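Local structure of bartonella effector protein (Bep) substrate of VirB T4SS (Bartonella sp. AR 15-3, 4M16) at residues G78-L83 and K112-L117; S60-L65 and H164-K169. The protein probably transfers AMP from ATP to tyrosine or threonine side chains of target proteins through its Fic domain, the part of the effector present in this crystal. One frame throughout, in Å; residues are numbered along the deposited sequence.

Contact 1: G78-L83 and K112-L117; sequences GYTRDL and KIQENL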
ATOM      1  N   GLY A  78       3.779  -4.361 -10.222  1.00 18.09           N
ATOM      2  CA  GLY A  78       2.503  -4.145 -10.885  1.00 19.69           C
ATOM      3  C   GLY A  78       1.573  -5.341 -10.906  1.00 20.07           C
ATOM      4  O   GLY A  78       0.347  -5.183 -11.219  1.00 22.24           O
ATOM      5  N   TYR A  79       2.087  -6.526 -10.569  1.00 20.16           N
ATOM      6  CA  TYR A  79       1.312  -7.739 -10.637  1.00 21.25           C
ATOM      7  C   TYR A  79       0.796  -8.004  -9.246  1.00 20.88           C
ATOM      8  O   TYR A  79       1.501  -7.782  -8.279  1.00 21.78           O
ATOM      9  CB  TYR A  79       2.179  -8.966 -11.078  1.00 22.06           C
ATOM     10  CG  TYR A  79       2.550  -8.986 -12.576  1.00 24.19           C
ATOM     11  CD1 TYR A  79       3.534  -8.156 -13.075  1.00 24.84           C
ATOM     12  CD2 TYR A  79       1.926  -9.864 -13.448  1.00 26.27           C
ATOM     13  CE1 TYR A  79       3.882  -8.171 -14.413  1.00 26.60           C
ATOM     14  CE2 TYR A  79       2.257  -9.886 -14.800  1.00 28.06           C
ATOM     15  CZ  TYR A  79       3.246  -9.042 -15.261  1.00 27.82           C
ATOM     16  OH  TYR A  79       3.563  -9.036 -16.575  1.00 30.28           O
ATOM     17  N   THR A  80      -0.434  -8.504  -9.129  1.00 20.62           N
ATOM     18  CA  THR A  80      -0.978  -8.829  -7.801  1.00 20.29           C
ATOM     19  C   THR A  80      -0.654 -10.274  -7.425  1.00 20.86           C
ATOM     20  O   THR A  80      -0.507 -11.173  -8.289  1.00 20.93           O
ATOM     21  CB  THR A  80      -2.466  -8.512  -7.730  1.00 19.91           C
ATOM     22  OG1 THR A  80      -3.169  -9.220  -8.778  1.00 21.55           O
ATOM     23  CG2 THR A  80      -2.668  -7.018  -7.896  1.00 20.12           C
ATOM     24  N   ARG A  81      -0.469 -10.471  -6.130  1.00 20.20           N
ATOM     25  CA  ARG A  81       0.070 -11.720  -5.601  1.00 20.01           C
ATOM     26  C   ARG A  81      -0.862 -12.935  -5.682  1.00 21.69           C
ATOM     27  O   ARG A  81      -0.384 -14.048  -5.521  1.00 24.88           O
ATOM     28  CB  ARG A  81       0.605 -11.517  -4.158  1.00 18.71           C
ATOM     29  CG  ARG A  81      -0.463 -11.311  -3.087  1.00 17.66           C
ATOM     30  CD  ARG A  81       0.107 -11.174  -1.694  1.00 16.26           C
ATOM     31  NE  ARG A  81      -0.932 -10.612  -0.834  1.00 15.41           N
ATOM     32  CZ  ARG A  81      -1.921 -11.281  -0.258  1.00 15.03           C
ATOM     33  NH1 ARG A  81      -1.998 -12.604  -0.322  1.00 15.79           N
ATOM     34  NH2 ARG A  81      -2.833 -10.604   0.465  1.00 14.41           N
ATOM     35  N   ASP A  82      -2.135 -12.742  -5.990  1.00 22.76           N
ATOM     36  CA  ASP A  82      -3.045 -13.862  -6.227  1.00 24.71           C
ATOM     37  C   ASP A  82      -2.675 -14.684  -7.468  1.00 25.43           C
ATOM     38  O   ASP A  82      -2.982 -15.880  -7.543  1.00 25.06           O
ATOM     39  CB  ASP A  82      -4.477 -13.376  -6.401  1.00 25.36           C
ATOM     40  CG  ASP A  82      -4.606 -12.248  -7.385  1.00 26.02           C
ATOM     41  OD1 ASP A  82      -3.872 -11.235  -7.270  1.00 26.80           O
ATOM     42  OD2 ASP A  82      -5.480 -12.329  -8.257  1.00 28.30           O
ATOM     43  N   LEU A  83      -2.033 -14.042  -8.436  1.00 24.39           N
ATOM     44  CA  LEU A  83      -1.763 -14.698  -9.697  1.00 27.43           C
ATOM     45  C   LEU A  83      -0.433 -15.445  -9.586  1.00 25.38           C
ATOM     46  O   LEU A  83       0.512 -14.974  -8.988  1.00 25.88           O
ATOM     47  CB  LEU A  83      -1.726 -13.668 -10.825  1.00 29.08           C
ATOM     48  CG  LEU A  83      -3.104 -13.007 -11.117  1.00 32.62           C
ATOM     49  CD1 LEU A  83      -2.914 -11.863 -12.092  1.00 35.25           C
ATOM     50  CD2 LEU A  83      -4.133 -13.992 -11.669  1.00 33.53           C
ATOM     51  N   LYS A 112      -9.469 -13.976  -2.867  1.00 22.08           N
ATOM     52  CA  LYS A 112     -10.426 -12.869  -2.693  1.00 22.07           C
ATOM     53  C   LYS A 112      -9.846 -11.563  -3.223  1.00 20.42           C
ATOM     54  O   LYS A 112     -10.574 -10.567  -3.301  1.00 19.37           O
ATOM     55  CB  LYS A 112     -10.716 -12.650  -1.205  1.00 22.81           C
ATOM     56  CG  LYS A 112     -11.471 -13.805  -0.512  1.00 26.38           C
ATOM     57  CD  LYS A 112     -12.716 -14.144  -1.282  1.00 30.43           C
ATOM     58  CE  LYS A 112     -13.810 -14.767  -0.438  1.00 34.75           C
ATOM     59  NZ  LYS A 112     -15.022 -14.991  -1.280  1.00 37.53           N
ATOM     60  N   ILE A 113      -8.572 -11.536  -3.605  1.00 19.09           N
ATOM     61  CA  ILE A 113      -7.958 -10.232  -3.951  1.00 18.79           C
ATOM     62  C   ILE A 113      -8.680  -9.582  -5.148  1.00 18.79           C
ATOM     63  O   ILE A 113      -8.985  -8.400  -5.107  1.00 17.44           O
ATOM     64  CB  ILE A 113      -6.438 -10.346  -4.183  1.00 18.47           C
ATOM     65  CG1 ILE A 113      -5.742 -10.619  -2.833  1.00 18.32           C
ATOM     66  CG2 ILE A 113      -5.855  -9.074  -4.802  1.00 18.13           C
ATOM     67  CD1 ILE A 113      -4.258 -10.902  -2.948  1.00 18.57           C
ATOM     68  N   GLN A 114      -8.993 -10.356  -6.207  1.00 19.53           N
ATOM     69  CA  GLN A 114      -9.627  -9.752  -7.373  1.00 21.11           C
ATOM     70  C   GLN A 114     -10.988  -9.164  -7.025  1.00 21.59           C
ATOM     71  O   GLN A 114     -11.325  -8.024  -7.409  1.00 21.70           O
ATOM     72  CB  GLN A 114      -9.785 -10.768  -8.534  1.00 23.09           C
ATOM     73  CG  GLN A 114      -8.463 -11.129  -9.205  1.00 24.26           C
ATOM     74  CD  GLN A 114      -7.770  -9.965  -9.911  1.00 25.05           C
ATOM     75  OE1 GLN A 114      -8.410  -9.079 -10.496  1.00 25.40           O
ATOM     76  NE2 GLN A 114      -6.464  -9.953  -9.834  1.00 24.81           N
ATOM     77  N   GLU A 115     -11.784  -9.940  -6.307  1.00 22.35           N
ATOM     78  CA  GLU A 115     -13.084  -9.476  -5.867  1.00 23.86           C
ATOM     79  C   GLU A 115     -12.985  -8.206  -4.971  1.00 20.64           C
ATOM     80  O   GLU A 115     -13.802  -7.260  -5.082  1.00 19.46           O
ATOM     81  CB  GLU A 115     -13.729 -10.634  -5.106  1.00 26.98           C
ATOM     82  CG  GLU A 115     -14.914 -10.258  -4.274  1.00 31.20           C
ATOM     83  CD  GLU A 115     -15.752 -11.473  -3.867  1.00 36.04           C
ATOM     84  OE1 GLU A 115     -15.175 -12.479  -3.370  1.00 36.21           O
ATOM     85  OE2 GLU A 115     -16.994 -11.381  -4.044  1.00 38.33           O
ATOM     86  N   ASN A 116     -12.039  -8.228  -4.050  1.00 18.92           N
ATOM     87  CA  ASN A 116     -11.856  -7.143  -3.113  1.00 18.07           C
ATOM     88  C   ASN A 116     -11.387  -5.865  -3.804  1.00 17.35           C
ATOM     89  O   ASN A 116     -11.861  -4.758  -3.492  1.00 17.00           O
ATOM     90  CB  ASN A 116     -10.913  -7.535  -1.963  1.00 17.71           C
ATOM     91  CG  ASN A 116     -11.508  -8.575  -0.988  1.00 18.30           C
ATOM     92  OD1 ASN A 116     -12.735  -8.822  -0.917  1.00 19.91           O
ATOM     93  ND2 ASN A 116     -10.653  -9.159  -0.212  1.00 17.90           N
ATOM     94  N   LEU A 117     -10.463  -5.987  -4.743  1.00 17.69           N
ATOM     95  CA  LEU A 117     -10.043  -4.825  -5.546  1.00 17.67           C
ATOM     96  C   LEU A 117     -11.180  -4.254  -6.389  1.00 18.54           C
ATOM     97  O   LEU A 117     -11.324  -2.997  -6.556  1.00 17.84           O
ATOM     98  CB  LEU A 117      -8.841  -5.179  -6.427  1.00 17.80           C
ATOM     99  CG  LEU A 117      -7.503  -5.420  -5.698  1.00 16.77           C
ATOM    100  CD1 LEU A 117      -6.389  -5.912  -6.642  1.00 17.34           C
ATOM    101  CD2 LEU A 117      -7.036  -4.170  -4.969  1.00 16.51           C
TER
HETATM  102  O   HOH W   1      -4.388  -8.297 -10.992  1.00 25.76           O
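The packed half of this contact lies where Ile113 CD1 rests on the guanidinium of Arg81, over the centre of one face and 3.6 Å from Arg81 CZ. The two side chains cross at about a right angle. The arginine chain runs extended from CG to NE, and the turn at chi4 (82°) sets the guanidinium plane facing the methyl, which also touches Arg81 CG at 3.8 Å. Backbone carbonyls fix the planar group from outside: NE donates to His153 O, NH1 to Met95 O and NH2 to Ala108 O, which probably offsets the cost of burying the charge. One turn further along the helix, Leu117 CD1 meets Thr80 CG2 tip to tip at 4.1 Å.

The other half is polar and, at the exposed Gln114, faces solvent. Gln114, bent at chi2 (-64°), brings NE2 to the syn lone pair of Asp82 OD2 in a nearly straight bond of 3.0 Å, the acceptor lying in the amide plane. Thr80 OG1 donates to Asp82 OD1 at 2.6 Å, again on the syn side. A water donating to Thr80 OG1 and accepting from Gln114 NE2 closes the ring of bonds.

His153 opens the HPFxxGN Fic signature, so Arg81 ties the turn Thr80-Leu83, just ahead of hairpin 85-86/92-93, to the signature loop. Leu117 continues onto helix 135-152 at Ile152, and Thr80 touches Lys63 of helix 59-70.

Contact 2: S60-L65 and H164-K169; sequences SYLKYL and HIFFEK. With EDO (1,2-ethanediol), chain B.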
ATOM      1  N   SER A  60      -6.273  -0.198 -11.186  1.00 19.07           N
ATOM      2  CA  SER A  60      -5.376  -0.117 -12.315  1.00 20.10           C
ATOM      3  C   SER A  60      -4.320   0.949 -12.058  1.00 18.52           C
ATOM      4  O   SER A  60      -3.161   0.741 -12.355  1.00 18.21           O
ATOM      5  CB  SER A  60      -6.109   0.171 -13.612  1.00 22.40           C
ATOM      6  OG  SER A  60      -6.835  -0.997 -13.882  1.00 25.94           O
ATOM      7  N   TYR A  61      -4.714   2.077 -11.501  1.00 17.73           N
ATOM      8  CA  TYR A  61      -3.751   3.116 -11.182  1.00 17.65           C
ATOM      9  C   TYR A  61      -2.827   2.615 -10.055  1.00 17.71           C
ATOM     10  O   TYR A  61      -1.659   2.942 -10.030  1.00 16.80           O
ATOM     11  CB  TYR A  61      -4.473   4.377 -10.741  1.00 17.66           C
ATOM     12  CG  TYR A  61      -3.601   5.540 -10.414  1.00 17.95           C
ATOM     13  CD1 TYR A  61      -2.705   6.051 -11.338  1.00 19.17           C
ATOM     14  CD2 TYR A  61      -3.664   6.140  -9.156  1.00 18.39           C
ATOM     15  CE1 TYR A  61      -1.893   7.122 -11.030  1.00 19.92           C
ATOM     16  CE2 TYR A  61      -2.877   7.208  -8.836  1.00 18.74           C
ATOM     17  CZ  TYR A  61      -1.979   7.712  -9.783  1.00 20.91           C
ATOM     18  OH  TYR A  61      -1.206   8.826  -9.451  1.00 21.28           O
ATOM     19  N   LEU A  62      -3.384   1.852  -9.111  1.00 17.22           N
ATOM     20  CA  LEU A  62      -2.569   1.389  -7.998  1.00 17.02           C
ATOM     21  C   LEU A  62      -1.463   0.447  -8.552  1.00 17.10           C
ATOM     22  O   LEU A  62      -0.287   0.549  -8.160  1.00 16.25           O
ATOM     23  CB  LEU A  62      -3.425   0.699  -6.941  1.00 17.53           C
ATOM     24  CG  LEU A  62      -2.655   0.196  -5.726  1.00 17.69           C
ATOM     25  CD1 LEU A  62      -2.370   1.355  -4.769  1.00 18.40           C
ATOM     26  CD2 LEU A  62      -3.464  -0.847  -4.989  1.00 18.48           C
ATOM     27  N   LYS A  63      -1.839  -0.415  -9.501  1.00 17.83           N
ATOM     28  CA  LYS A  63      -0.851  -1.328 -10.150  1.00 18.09           C
ATOM     29  C   LYS A  63       0.208  -0.569 -10.968  1.00 18.19           C
ATOM     30  O   LYS A  63       1.404  -0.897 -10.955  1.00 18.29           O
ATOM     31  CB  LYS A  63      -1.581  -2.348 -11.020  1.00 19.11           C
ATOM     32  CG  LYS A  63      -2.503  -3.288 -10.232  1.00 19.40           C
ATOM     33  CD  LYS A  63      -3.260  -4.181 -11.211  1.00 21.37           C
ATOM     34  CE  LYS A  63      -4.475  -4.808 -10.543  1.00 22.68           C
ATOM     35  NZ  LYS A  63      -5.450  -5.364 -11.518  1.00 23.47           N
ATOM     36  N   TYR A  64      -0.245   0.459 -11.690  1.00 18.39           N
ATOM     37  CA  TYR A  64       0.609   1.352 -12.433  1.00 19.13           C
ATOM     38  C   TYR A  64       1.670   1.952 -11.487  1.00 18.43           C
ATOM     39  O   TYR A  64       2.852   1.955 -11.801  1.00 17.62           O
ATOM     40  CB  TYR A  64      -0.224   2.472 -13.114  1.00 19.74           C
ATOM     41  CG  TYR A  64       0.597   3.643 -13.535  1.00 21.63           C
ATOM     42  CD1 TYR A  64       1.241   3.660 -14.781  1.00 22.76           C
ATOM     43  CD2 TYR A  64       0.689   4.772 -12.734  1.00 22.32           C
ATOM     44  CE1 TYR A  64       1.974   4.761 -15.198  1.00 23.70           C
ATOM     45  CE2 TYR A  64       1.430   5.879 -13.134  1.00 22.94           C
ATOM     46  CZ  TYR A  64       2.069   5.874 -14.361  1.00 24.33           C
ATOM     47  OH  TYR A  64       2.819   6.953 -14.760  1.00 26.35           O
ATOM     48  N   LEU A  65       1.210   2.504 -10.360  1.00 18.12           N
ATOM     49  CA  LEU A  65       2.113   3.087  -9.370  1.00 17.27           C
ATOM     50  C   LEU A  65       3.119   2.063  -8.791  1.00 16.87           C
ATOM     51  O   LEU A  65       4.284   2.385  -8.610  1.00 16.51           O
ATOM     52  CB  LEU A  65       1.331   3.763  -8.229  1.00 17.07           C
ATOM     53  CG  LEU A  65       0.569   5.044  -8.488  1.00 17.68           C
ATOM     54  CD1 LEU A  65      -0.280   5.444  -7.271  1.00 17.48           C
ATOM     55  CD2 LEU A  65       1.489   6.155  -8.902  1.00 18.72           C
ATOM     56  N   HIS A 164       0.401   4.649   0.240  1.00 15.93           N
ATOM     57  CA  HIS A 164       0.661   6.006   0.661  1.00 16.28           C
ATOM     58  C   HIS A 164       0.589   6.993  -0.510  1.00 15.94           C
ATOM     59  O   HIS A 164      -0.093   8.005  -0.412  1.00 15.08           O
ATOM     60  CB  HIS A 164       1.982   6.172   1.400  1.00 18.21           C
ATOM     61  CG  HIS A 164       2.047   5.387   2.652  1.00 19.39           C
ATOM     62  ND1 HIS A 164       3.232   5.008   3.234  1.00 21.22           N
ATOM     63  CD2 HIS A 164       1.066   4.812   3.382  1.00 20.48           C
ATOM     64  CE1 HIS A 164       2.976   4.280   4.302  1.00 21.57           C
ATOM     65  NE2 HIS A 164       1.674   4.145   4.411  1.00 20.72           N
ATOM     66  N   ILE A 165       1.332   6.753  -1.579  1.00 16.40           N
ATOM     67  CA  ILE A 165       1.335   7.710  -2.696  1.00 16.86           C
ATOM     68  C   ILE A 165      -0.044   7.745  -3.374  1.00 15.78           C
ATOM     69  O   ILE A 165      -0.504   8.786  -3.796  1.00 16.00           O
ATOM     70  CB  ILE A 165       2.502   7.451  -3.705  1.00 17.96           C
ATOM     71  CG1 ILE A 165       2.523   8.488  -4.809  1.00 19.51           C
ATOM     72  CG2 ILE A 165       2.474   6.051  -4.298  1.00 17.88           C
ATOM     73  CD1 ILE A 165       2.853   9.874  -4.283  1.00 20.75           C
ATOM     74  N   PHE A 166      -0.692   6.607  -3.482  1.00 14.86           N
ATOM     75  CA  PHE A 166      -2.046   6.523  -4.068  1.00 14.83           C
ATOM     76  C   PHE A 166      -2.976   7.462  -3.308  1.00 15.05           C
ATOM     77  O   PHE A 166      -3.685   8.258  -3.932  1.00 14.28           O
ATOM     78  CB  PHE A 166      -2.595   5.099  -4.037  1.00 15.07           C
ATOM     79  CG  PHE A 166      -3.975   4.935  -4.626  1.00 15.13           C
ATOM     80  CD1 PHE A 166      -5.092   5.208  -3.867  1.00 15.19           C
ATOM     81  CD2 PHE A 166      -4.155   4.420  -5.911  1.00 16.47           C
ATOM     82  CE1 PHE A 166      -6.363   5.017  -4.378  1.00 15.61           C
ATOM     83  CE2 PHE A 166      -5.432   4.200  -6.428  1.00 16.85           C
ATOM     84  CZ  PHE A 166      -6.538   4.515  -5.659  1.00 16.99           C
ATOM     85  N   PHE A 167      -2.945   7.387  -1.971  1.00 13.99           N
ATOM     86  CA  PHE A 167      -3.843   8.203  -1.194  1.00 14.69           C
ATOM     87  C   PHE A 167      -3.447   9.695  -1.150  1.00 15.25           C
ATOM     88  O   PHE A 167      -4.291  10.556  -1.034  1.00 16.42           O
ATOM     89  CB  PHE A 167      -4.047   7.617   0.212  1.00 14.39           C
ATOM     90  CG  PHE A 167      -5.173   6.641   0.234  1.00 14.66           C
ATOM     91  CD1 PHE A 167      -4.967   5.331  -0.176  1.00 15.03           C
ATOM     92  CD2 PHE A 167      -6.440   7.029   0.587  1.00 14.81           C
ATOM     93  CE1 PHE A 167      -6.010   4.422  -0.214  1.00 14.97           C
ATOM     94  CE2 PHE A 167      -7.497   6.116   0.583  1.00 14.83           C
ATOM     95  CZ  PHE A 167      -7.293   4.821   0.142  1.00 14.96           C
ATOM     96  N   GLU A 168      -2.171   9.984  -1.293  1.00 16.74           N
ATOM     97  CA  GLU A 168      -1.710  11.371  -1.356  1.00 18.31           C
ATOM     98  C   GLU A 168      -2.209  12.015  -2.680  1.00 18.23           C
ATOM     99  O   GLU A 168      -2.677  13.159  -2.683  1.00 17.47           O
ATOM    100  CB  GLU A 168      -0.178  11.434  -1.179  1.00 20.14           C
ATOM    101  CG  GLU A 168       0.276  11.016   0.226  1.00 21.80           C
ATOM    102  CD  GLU A 168       1.799  11.003   0.430  1.00 25.74           C
ATOM    103  OE1 GLU A 168       2.526  10.762  -0.543  1.00 29.90           O
ATOM    104  OE2 GLU A 168       2.271  11.184   1.565  1.00 25.64           O
ATOM    105  N   LYS A 169      -2.105  11.265  -3.785  1.00 18.48           N
ATOM    106  CA  LYS A 169      -2.609  11.698  -5.093  1.00 19.64           C
ATOM    107  C   LYS A 169      -4.160  11.831  -5.084  1.00 18.79           C
ATOM    108  O   LYS A 169      -4.737  12.802  -5.614  1.00 17.92           O
ATOM    109  CB  LYS A 169      -2.124  10.751  -6.198  1.00 21.54           C
ATOM    110  CG  LYS A 169      -0.596  10.807  -6.433  1.00 23.78           C
ATOM    111  CD  LYS A 169      -0.215  11.990  -7.323  1.00 27.73           C
ATOM    112  CE  LYS A 169       0.789  11.577  -8.396  1.00 29.46           C
ATOM    113  NZ  LYS A 169       0.949  12.455  -9.637  1.00 30.08           N
TER
HETATM  114  C1  EDO B 301       5.821   9.021   0.065  1.00 31.19           C
HETATM  115  O1  EDO B 301       4.513   8.469  -0.153  1.00 30.64           O
HETATM  116  C2  EDO B 301       6.044   9.363   1.549  1.00 32.70           C
HETATM  117  O2  EDO B 301       4.959  10.077   2.151  1.00 34.61           O
HETATM  118  O   HOH W   2       0.137  10.096 -11.287  1.00 31.15           O
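Phe166 fills the middle of the interface between the two helices, where Tyr61, Leu62 and Leu65 all touch it. Leu62 crosses it at about a right angle, with CD1 3.7 Å from Phe166 CD2 and nearly as close to CB. Tyr61 comes in obliquely through CD2, also 3.7 Å from Phe166 CD2; the ring planes are inclined at 45° and the centroids lie 5.8 Å apart. Leu65 CD1 packs on the base of the residue, 3.8 Å from Phe166 CA, and also meets Ile165 CG2 at 4.1 Å, while Leu65 CG covers part of one face of the Tyr61 ring. No direct hydrogen bond joins the segments in this apolar patch.

At one margin the chemistry changes. With CG anti to the backbone N (chi1 -179°), the Tyr61 ring carries its hydroxyl across the side chain of Lys169, whose CE lies 3.6 Å from Tyr61 OH. A water in the plane of the tyrosine ring joins Tyr61 OH at 2.6 Å to Lys169 NZ.

A second shell positions these groups. Phe57 meets the Tyr61 ring with nearly perpendicular planes, Pro54 also touches Tyr61, and Leu62 packs on Leu149 of helix 135-152. Leu48 of helix 30-48 touches Leu65 and Ile165, and its carbonyl accepts from Lys169 NZ. Off the interface on helix 159-174, Glu168 binds both hydroxyls of an ethanediol, probably an additive of the crystal medium.

The axes of 60-65 and 164-169 approach to 10.2 Å, their N-to-C directions 126° apart. Helix 159-174 follows directly from the HPFxxGN signature that begins at His153, and Leu62 also touches Phe155 of it; the pair belongs to the helical core that carries the Fic motif.

Both contacts are largely buried and both belong to the Fic domain, yet the centre of contact 2 lies about 8 Å from the centre of the chain, that of contact 1 about 13 Å. Contact 2 pairs two helices almost wholly through apolar side chains, with one water bridge at its margin. Contact 1 sets an irregular loop against a helix and mixes a buried cationic group with direct and water-mediated polar bonds. Both segments of contact 1 fall, in sequence, between the two helices that contact 2 brings together. They meet at Lys63, whose CB lies 3.4 Å from Gly78 O, so helix 59-70 serves both; helix 135-152 also packs against each.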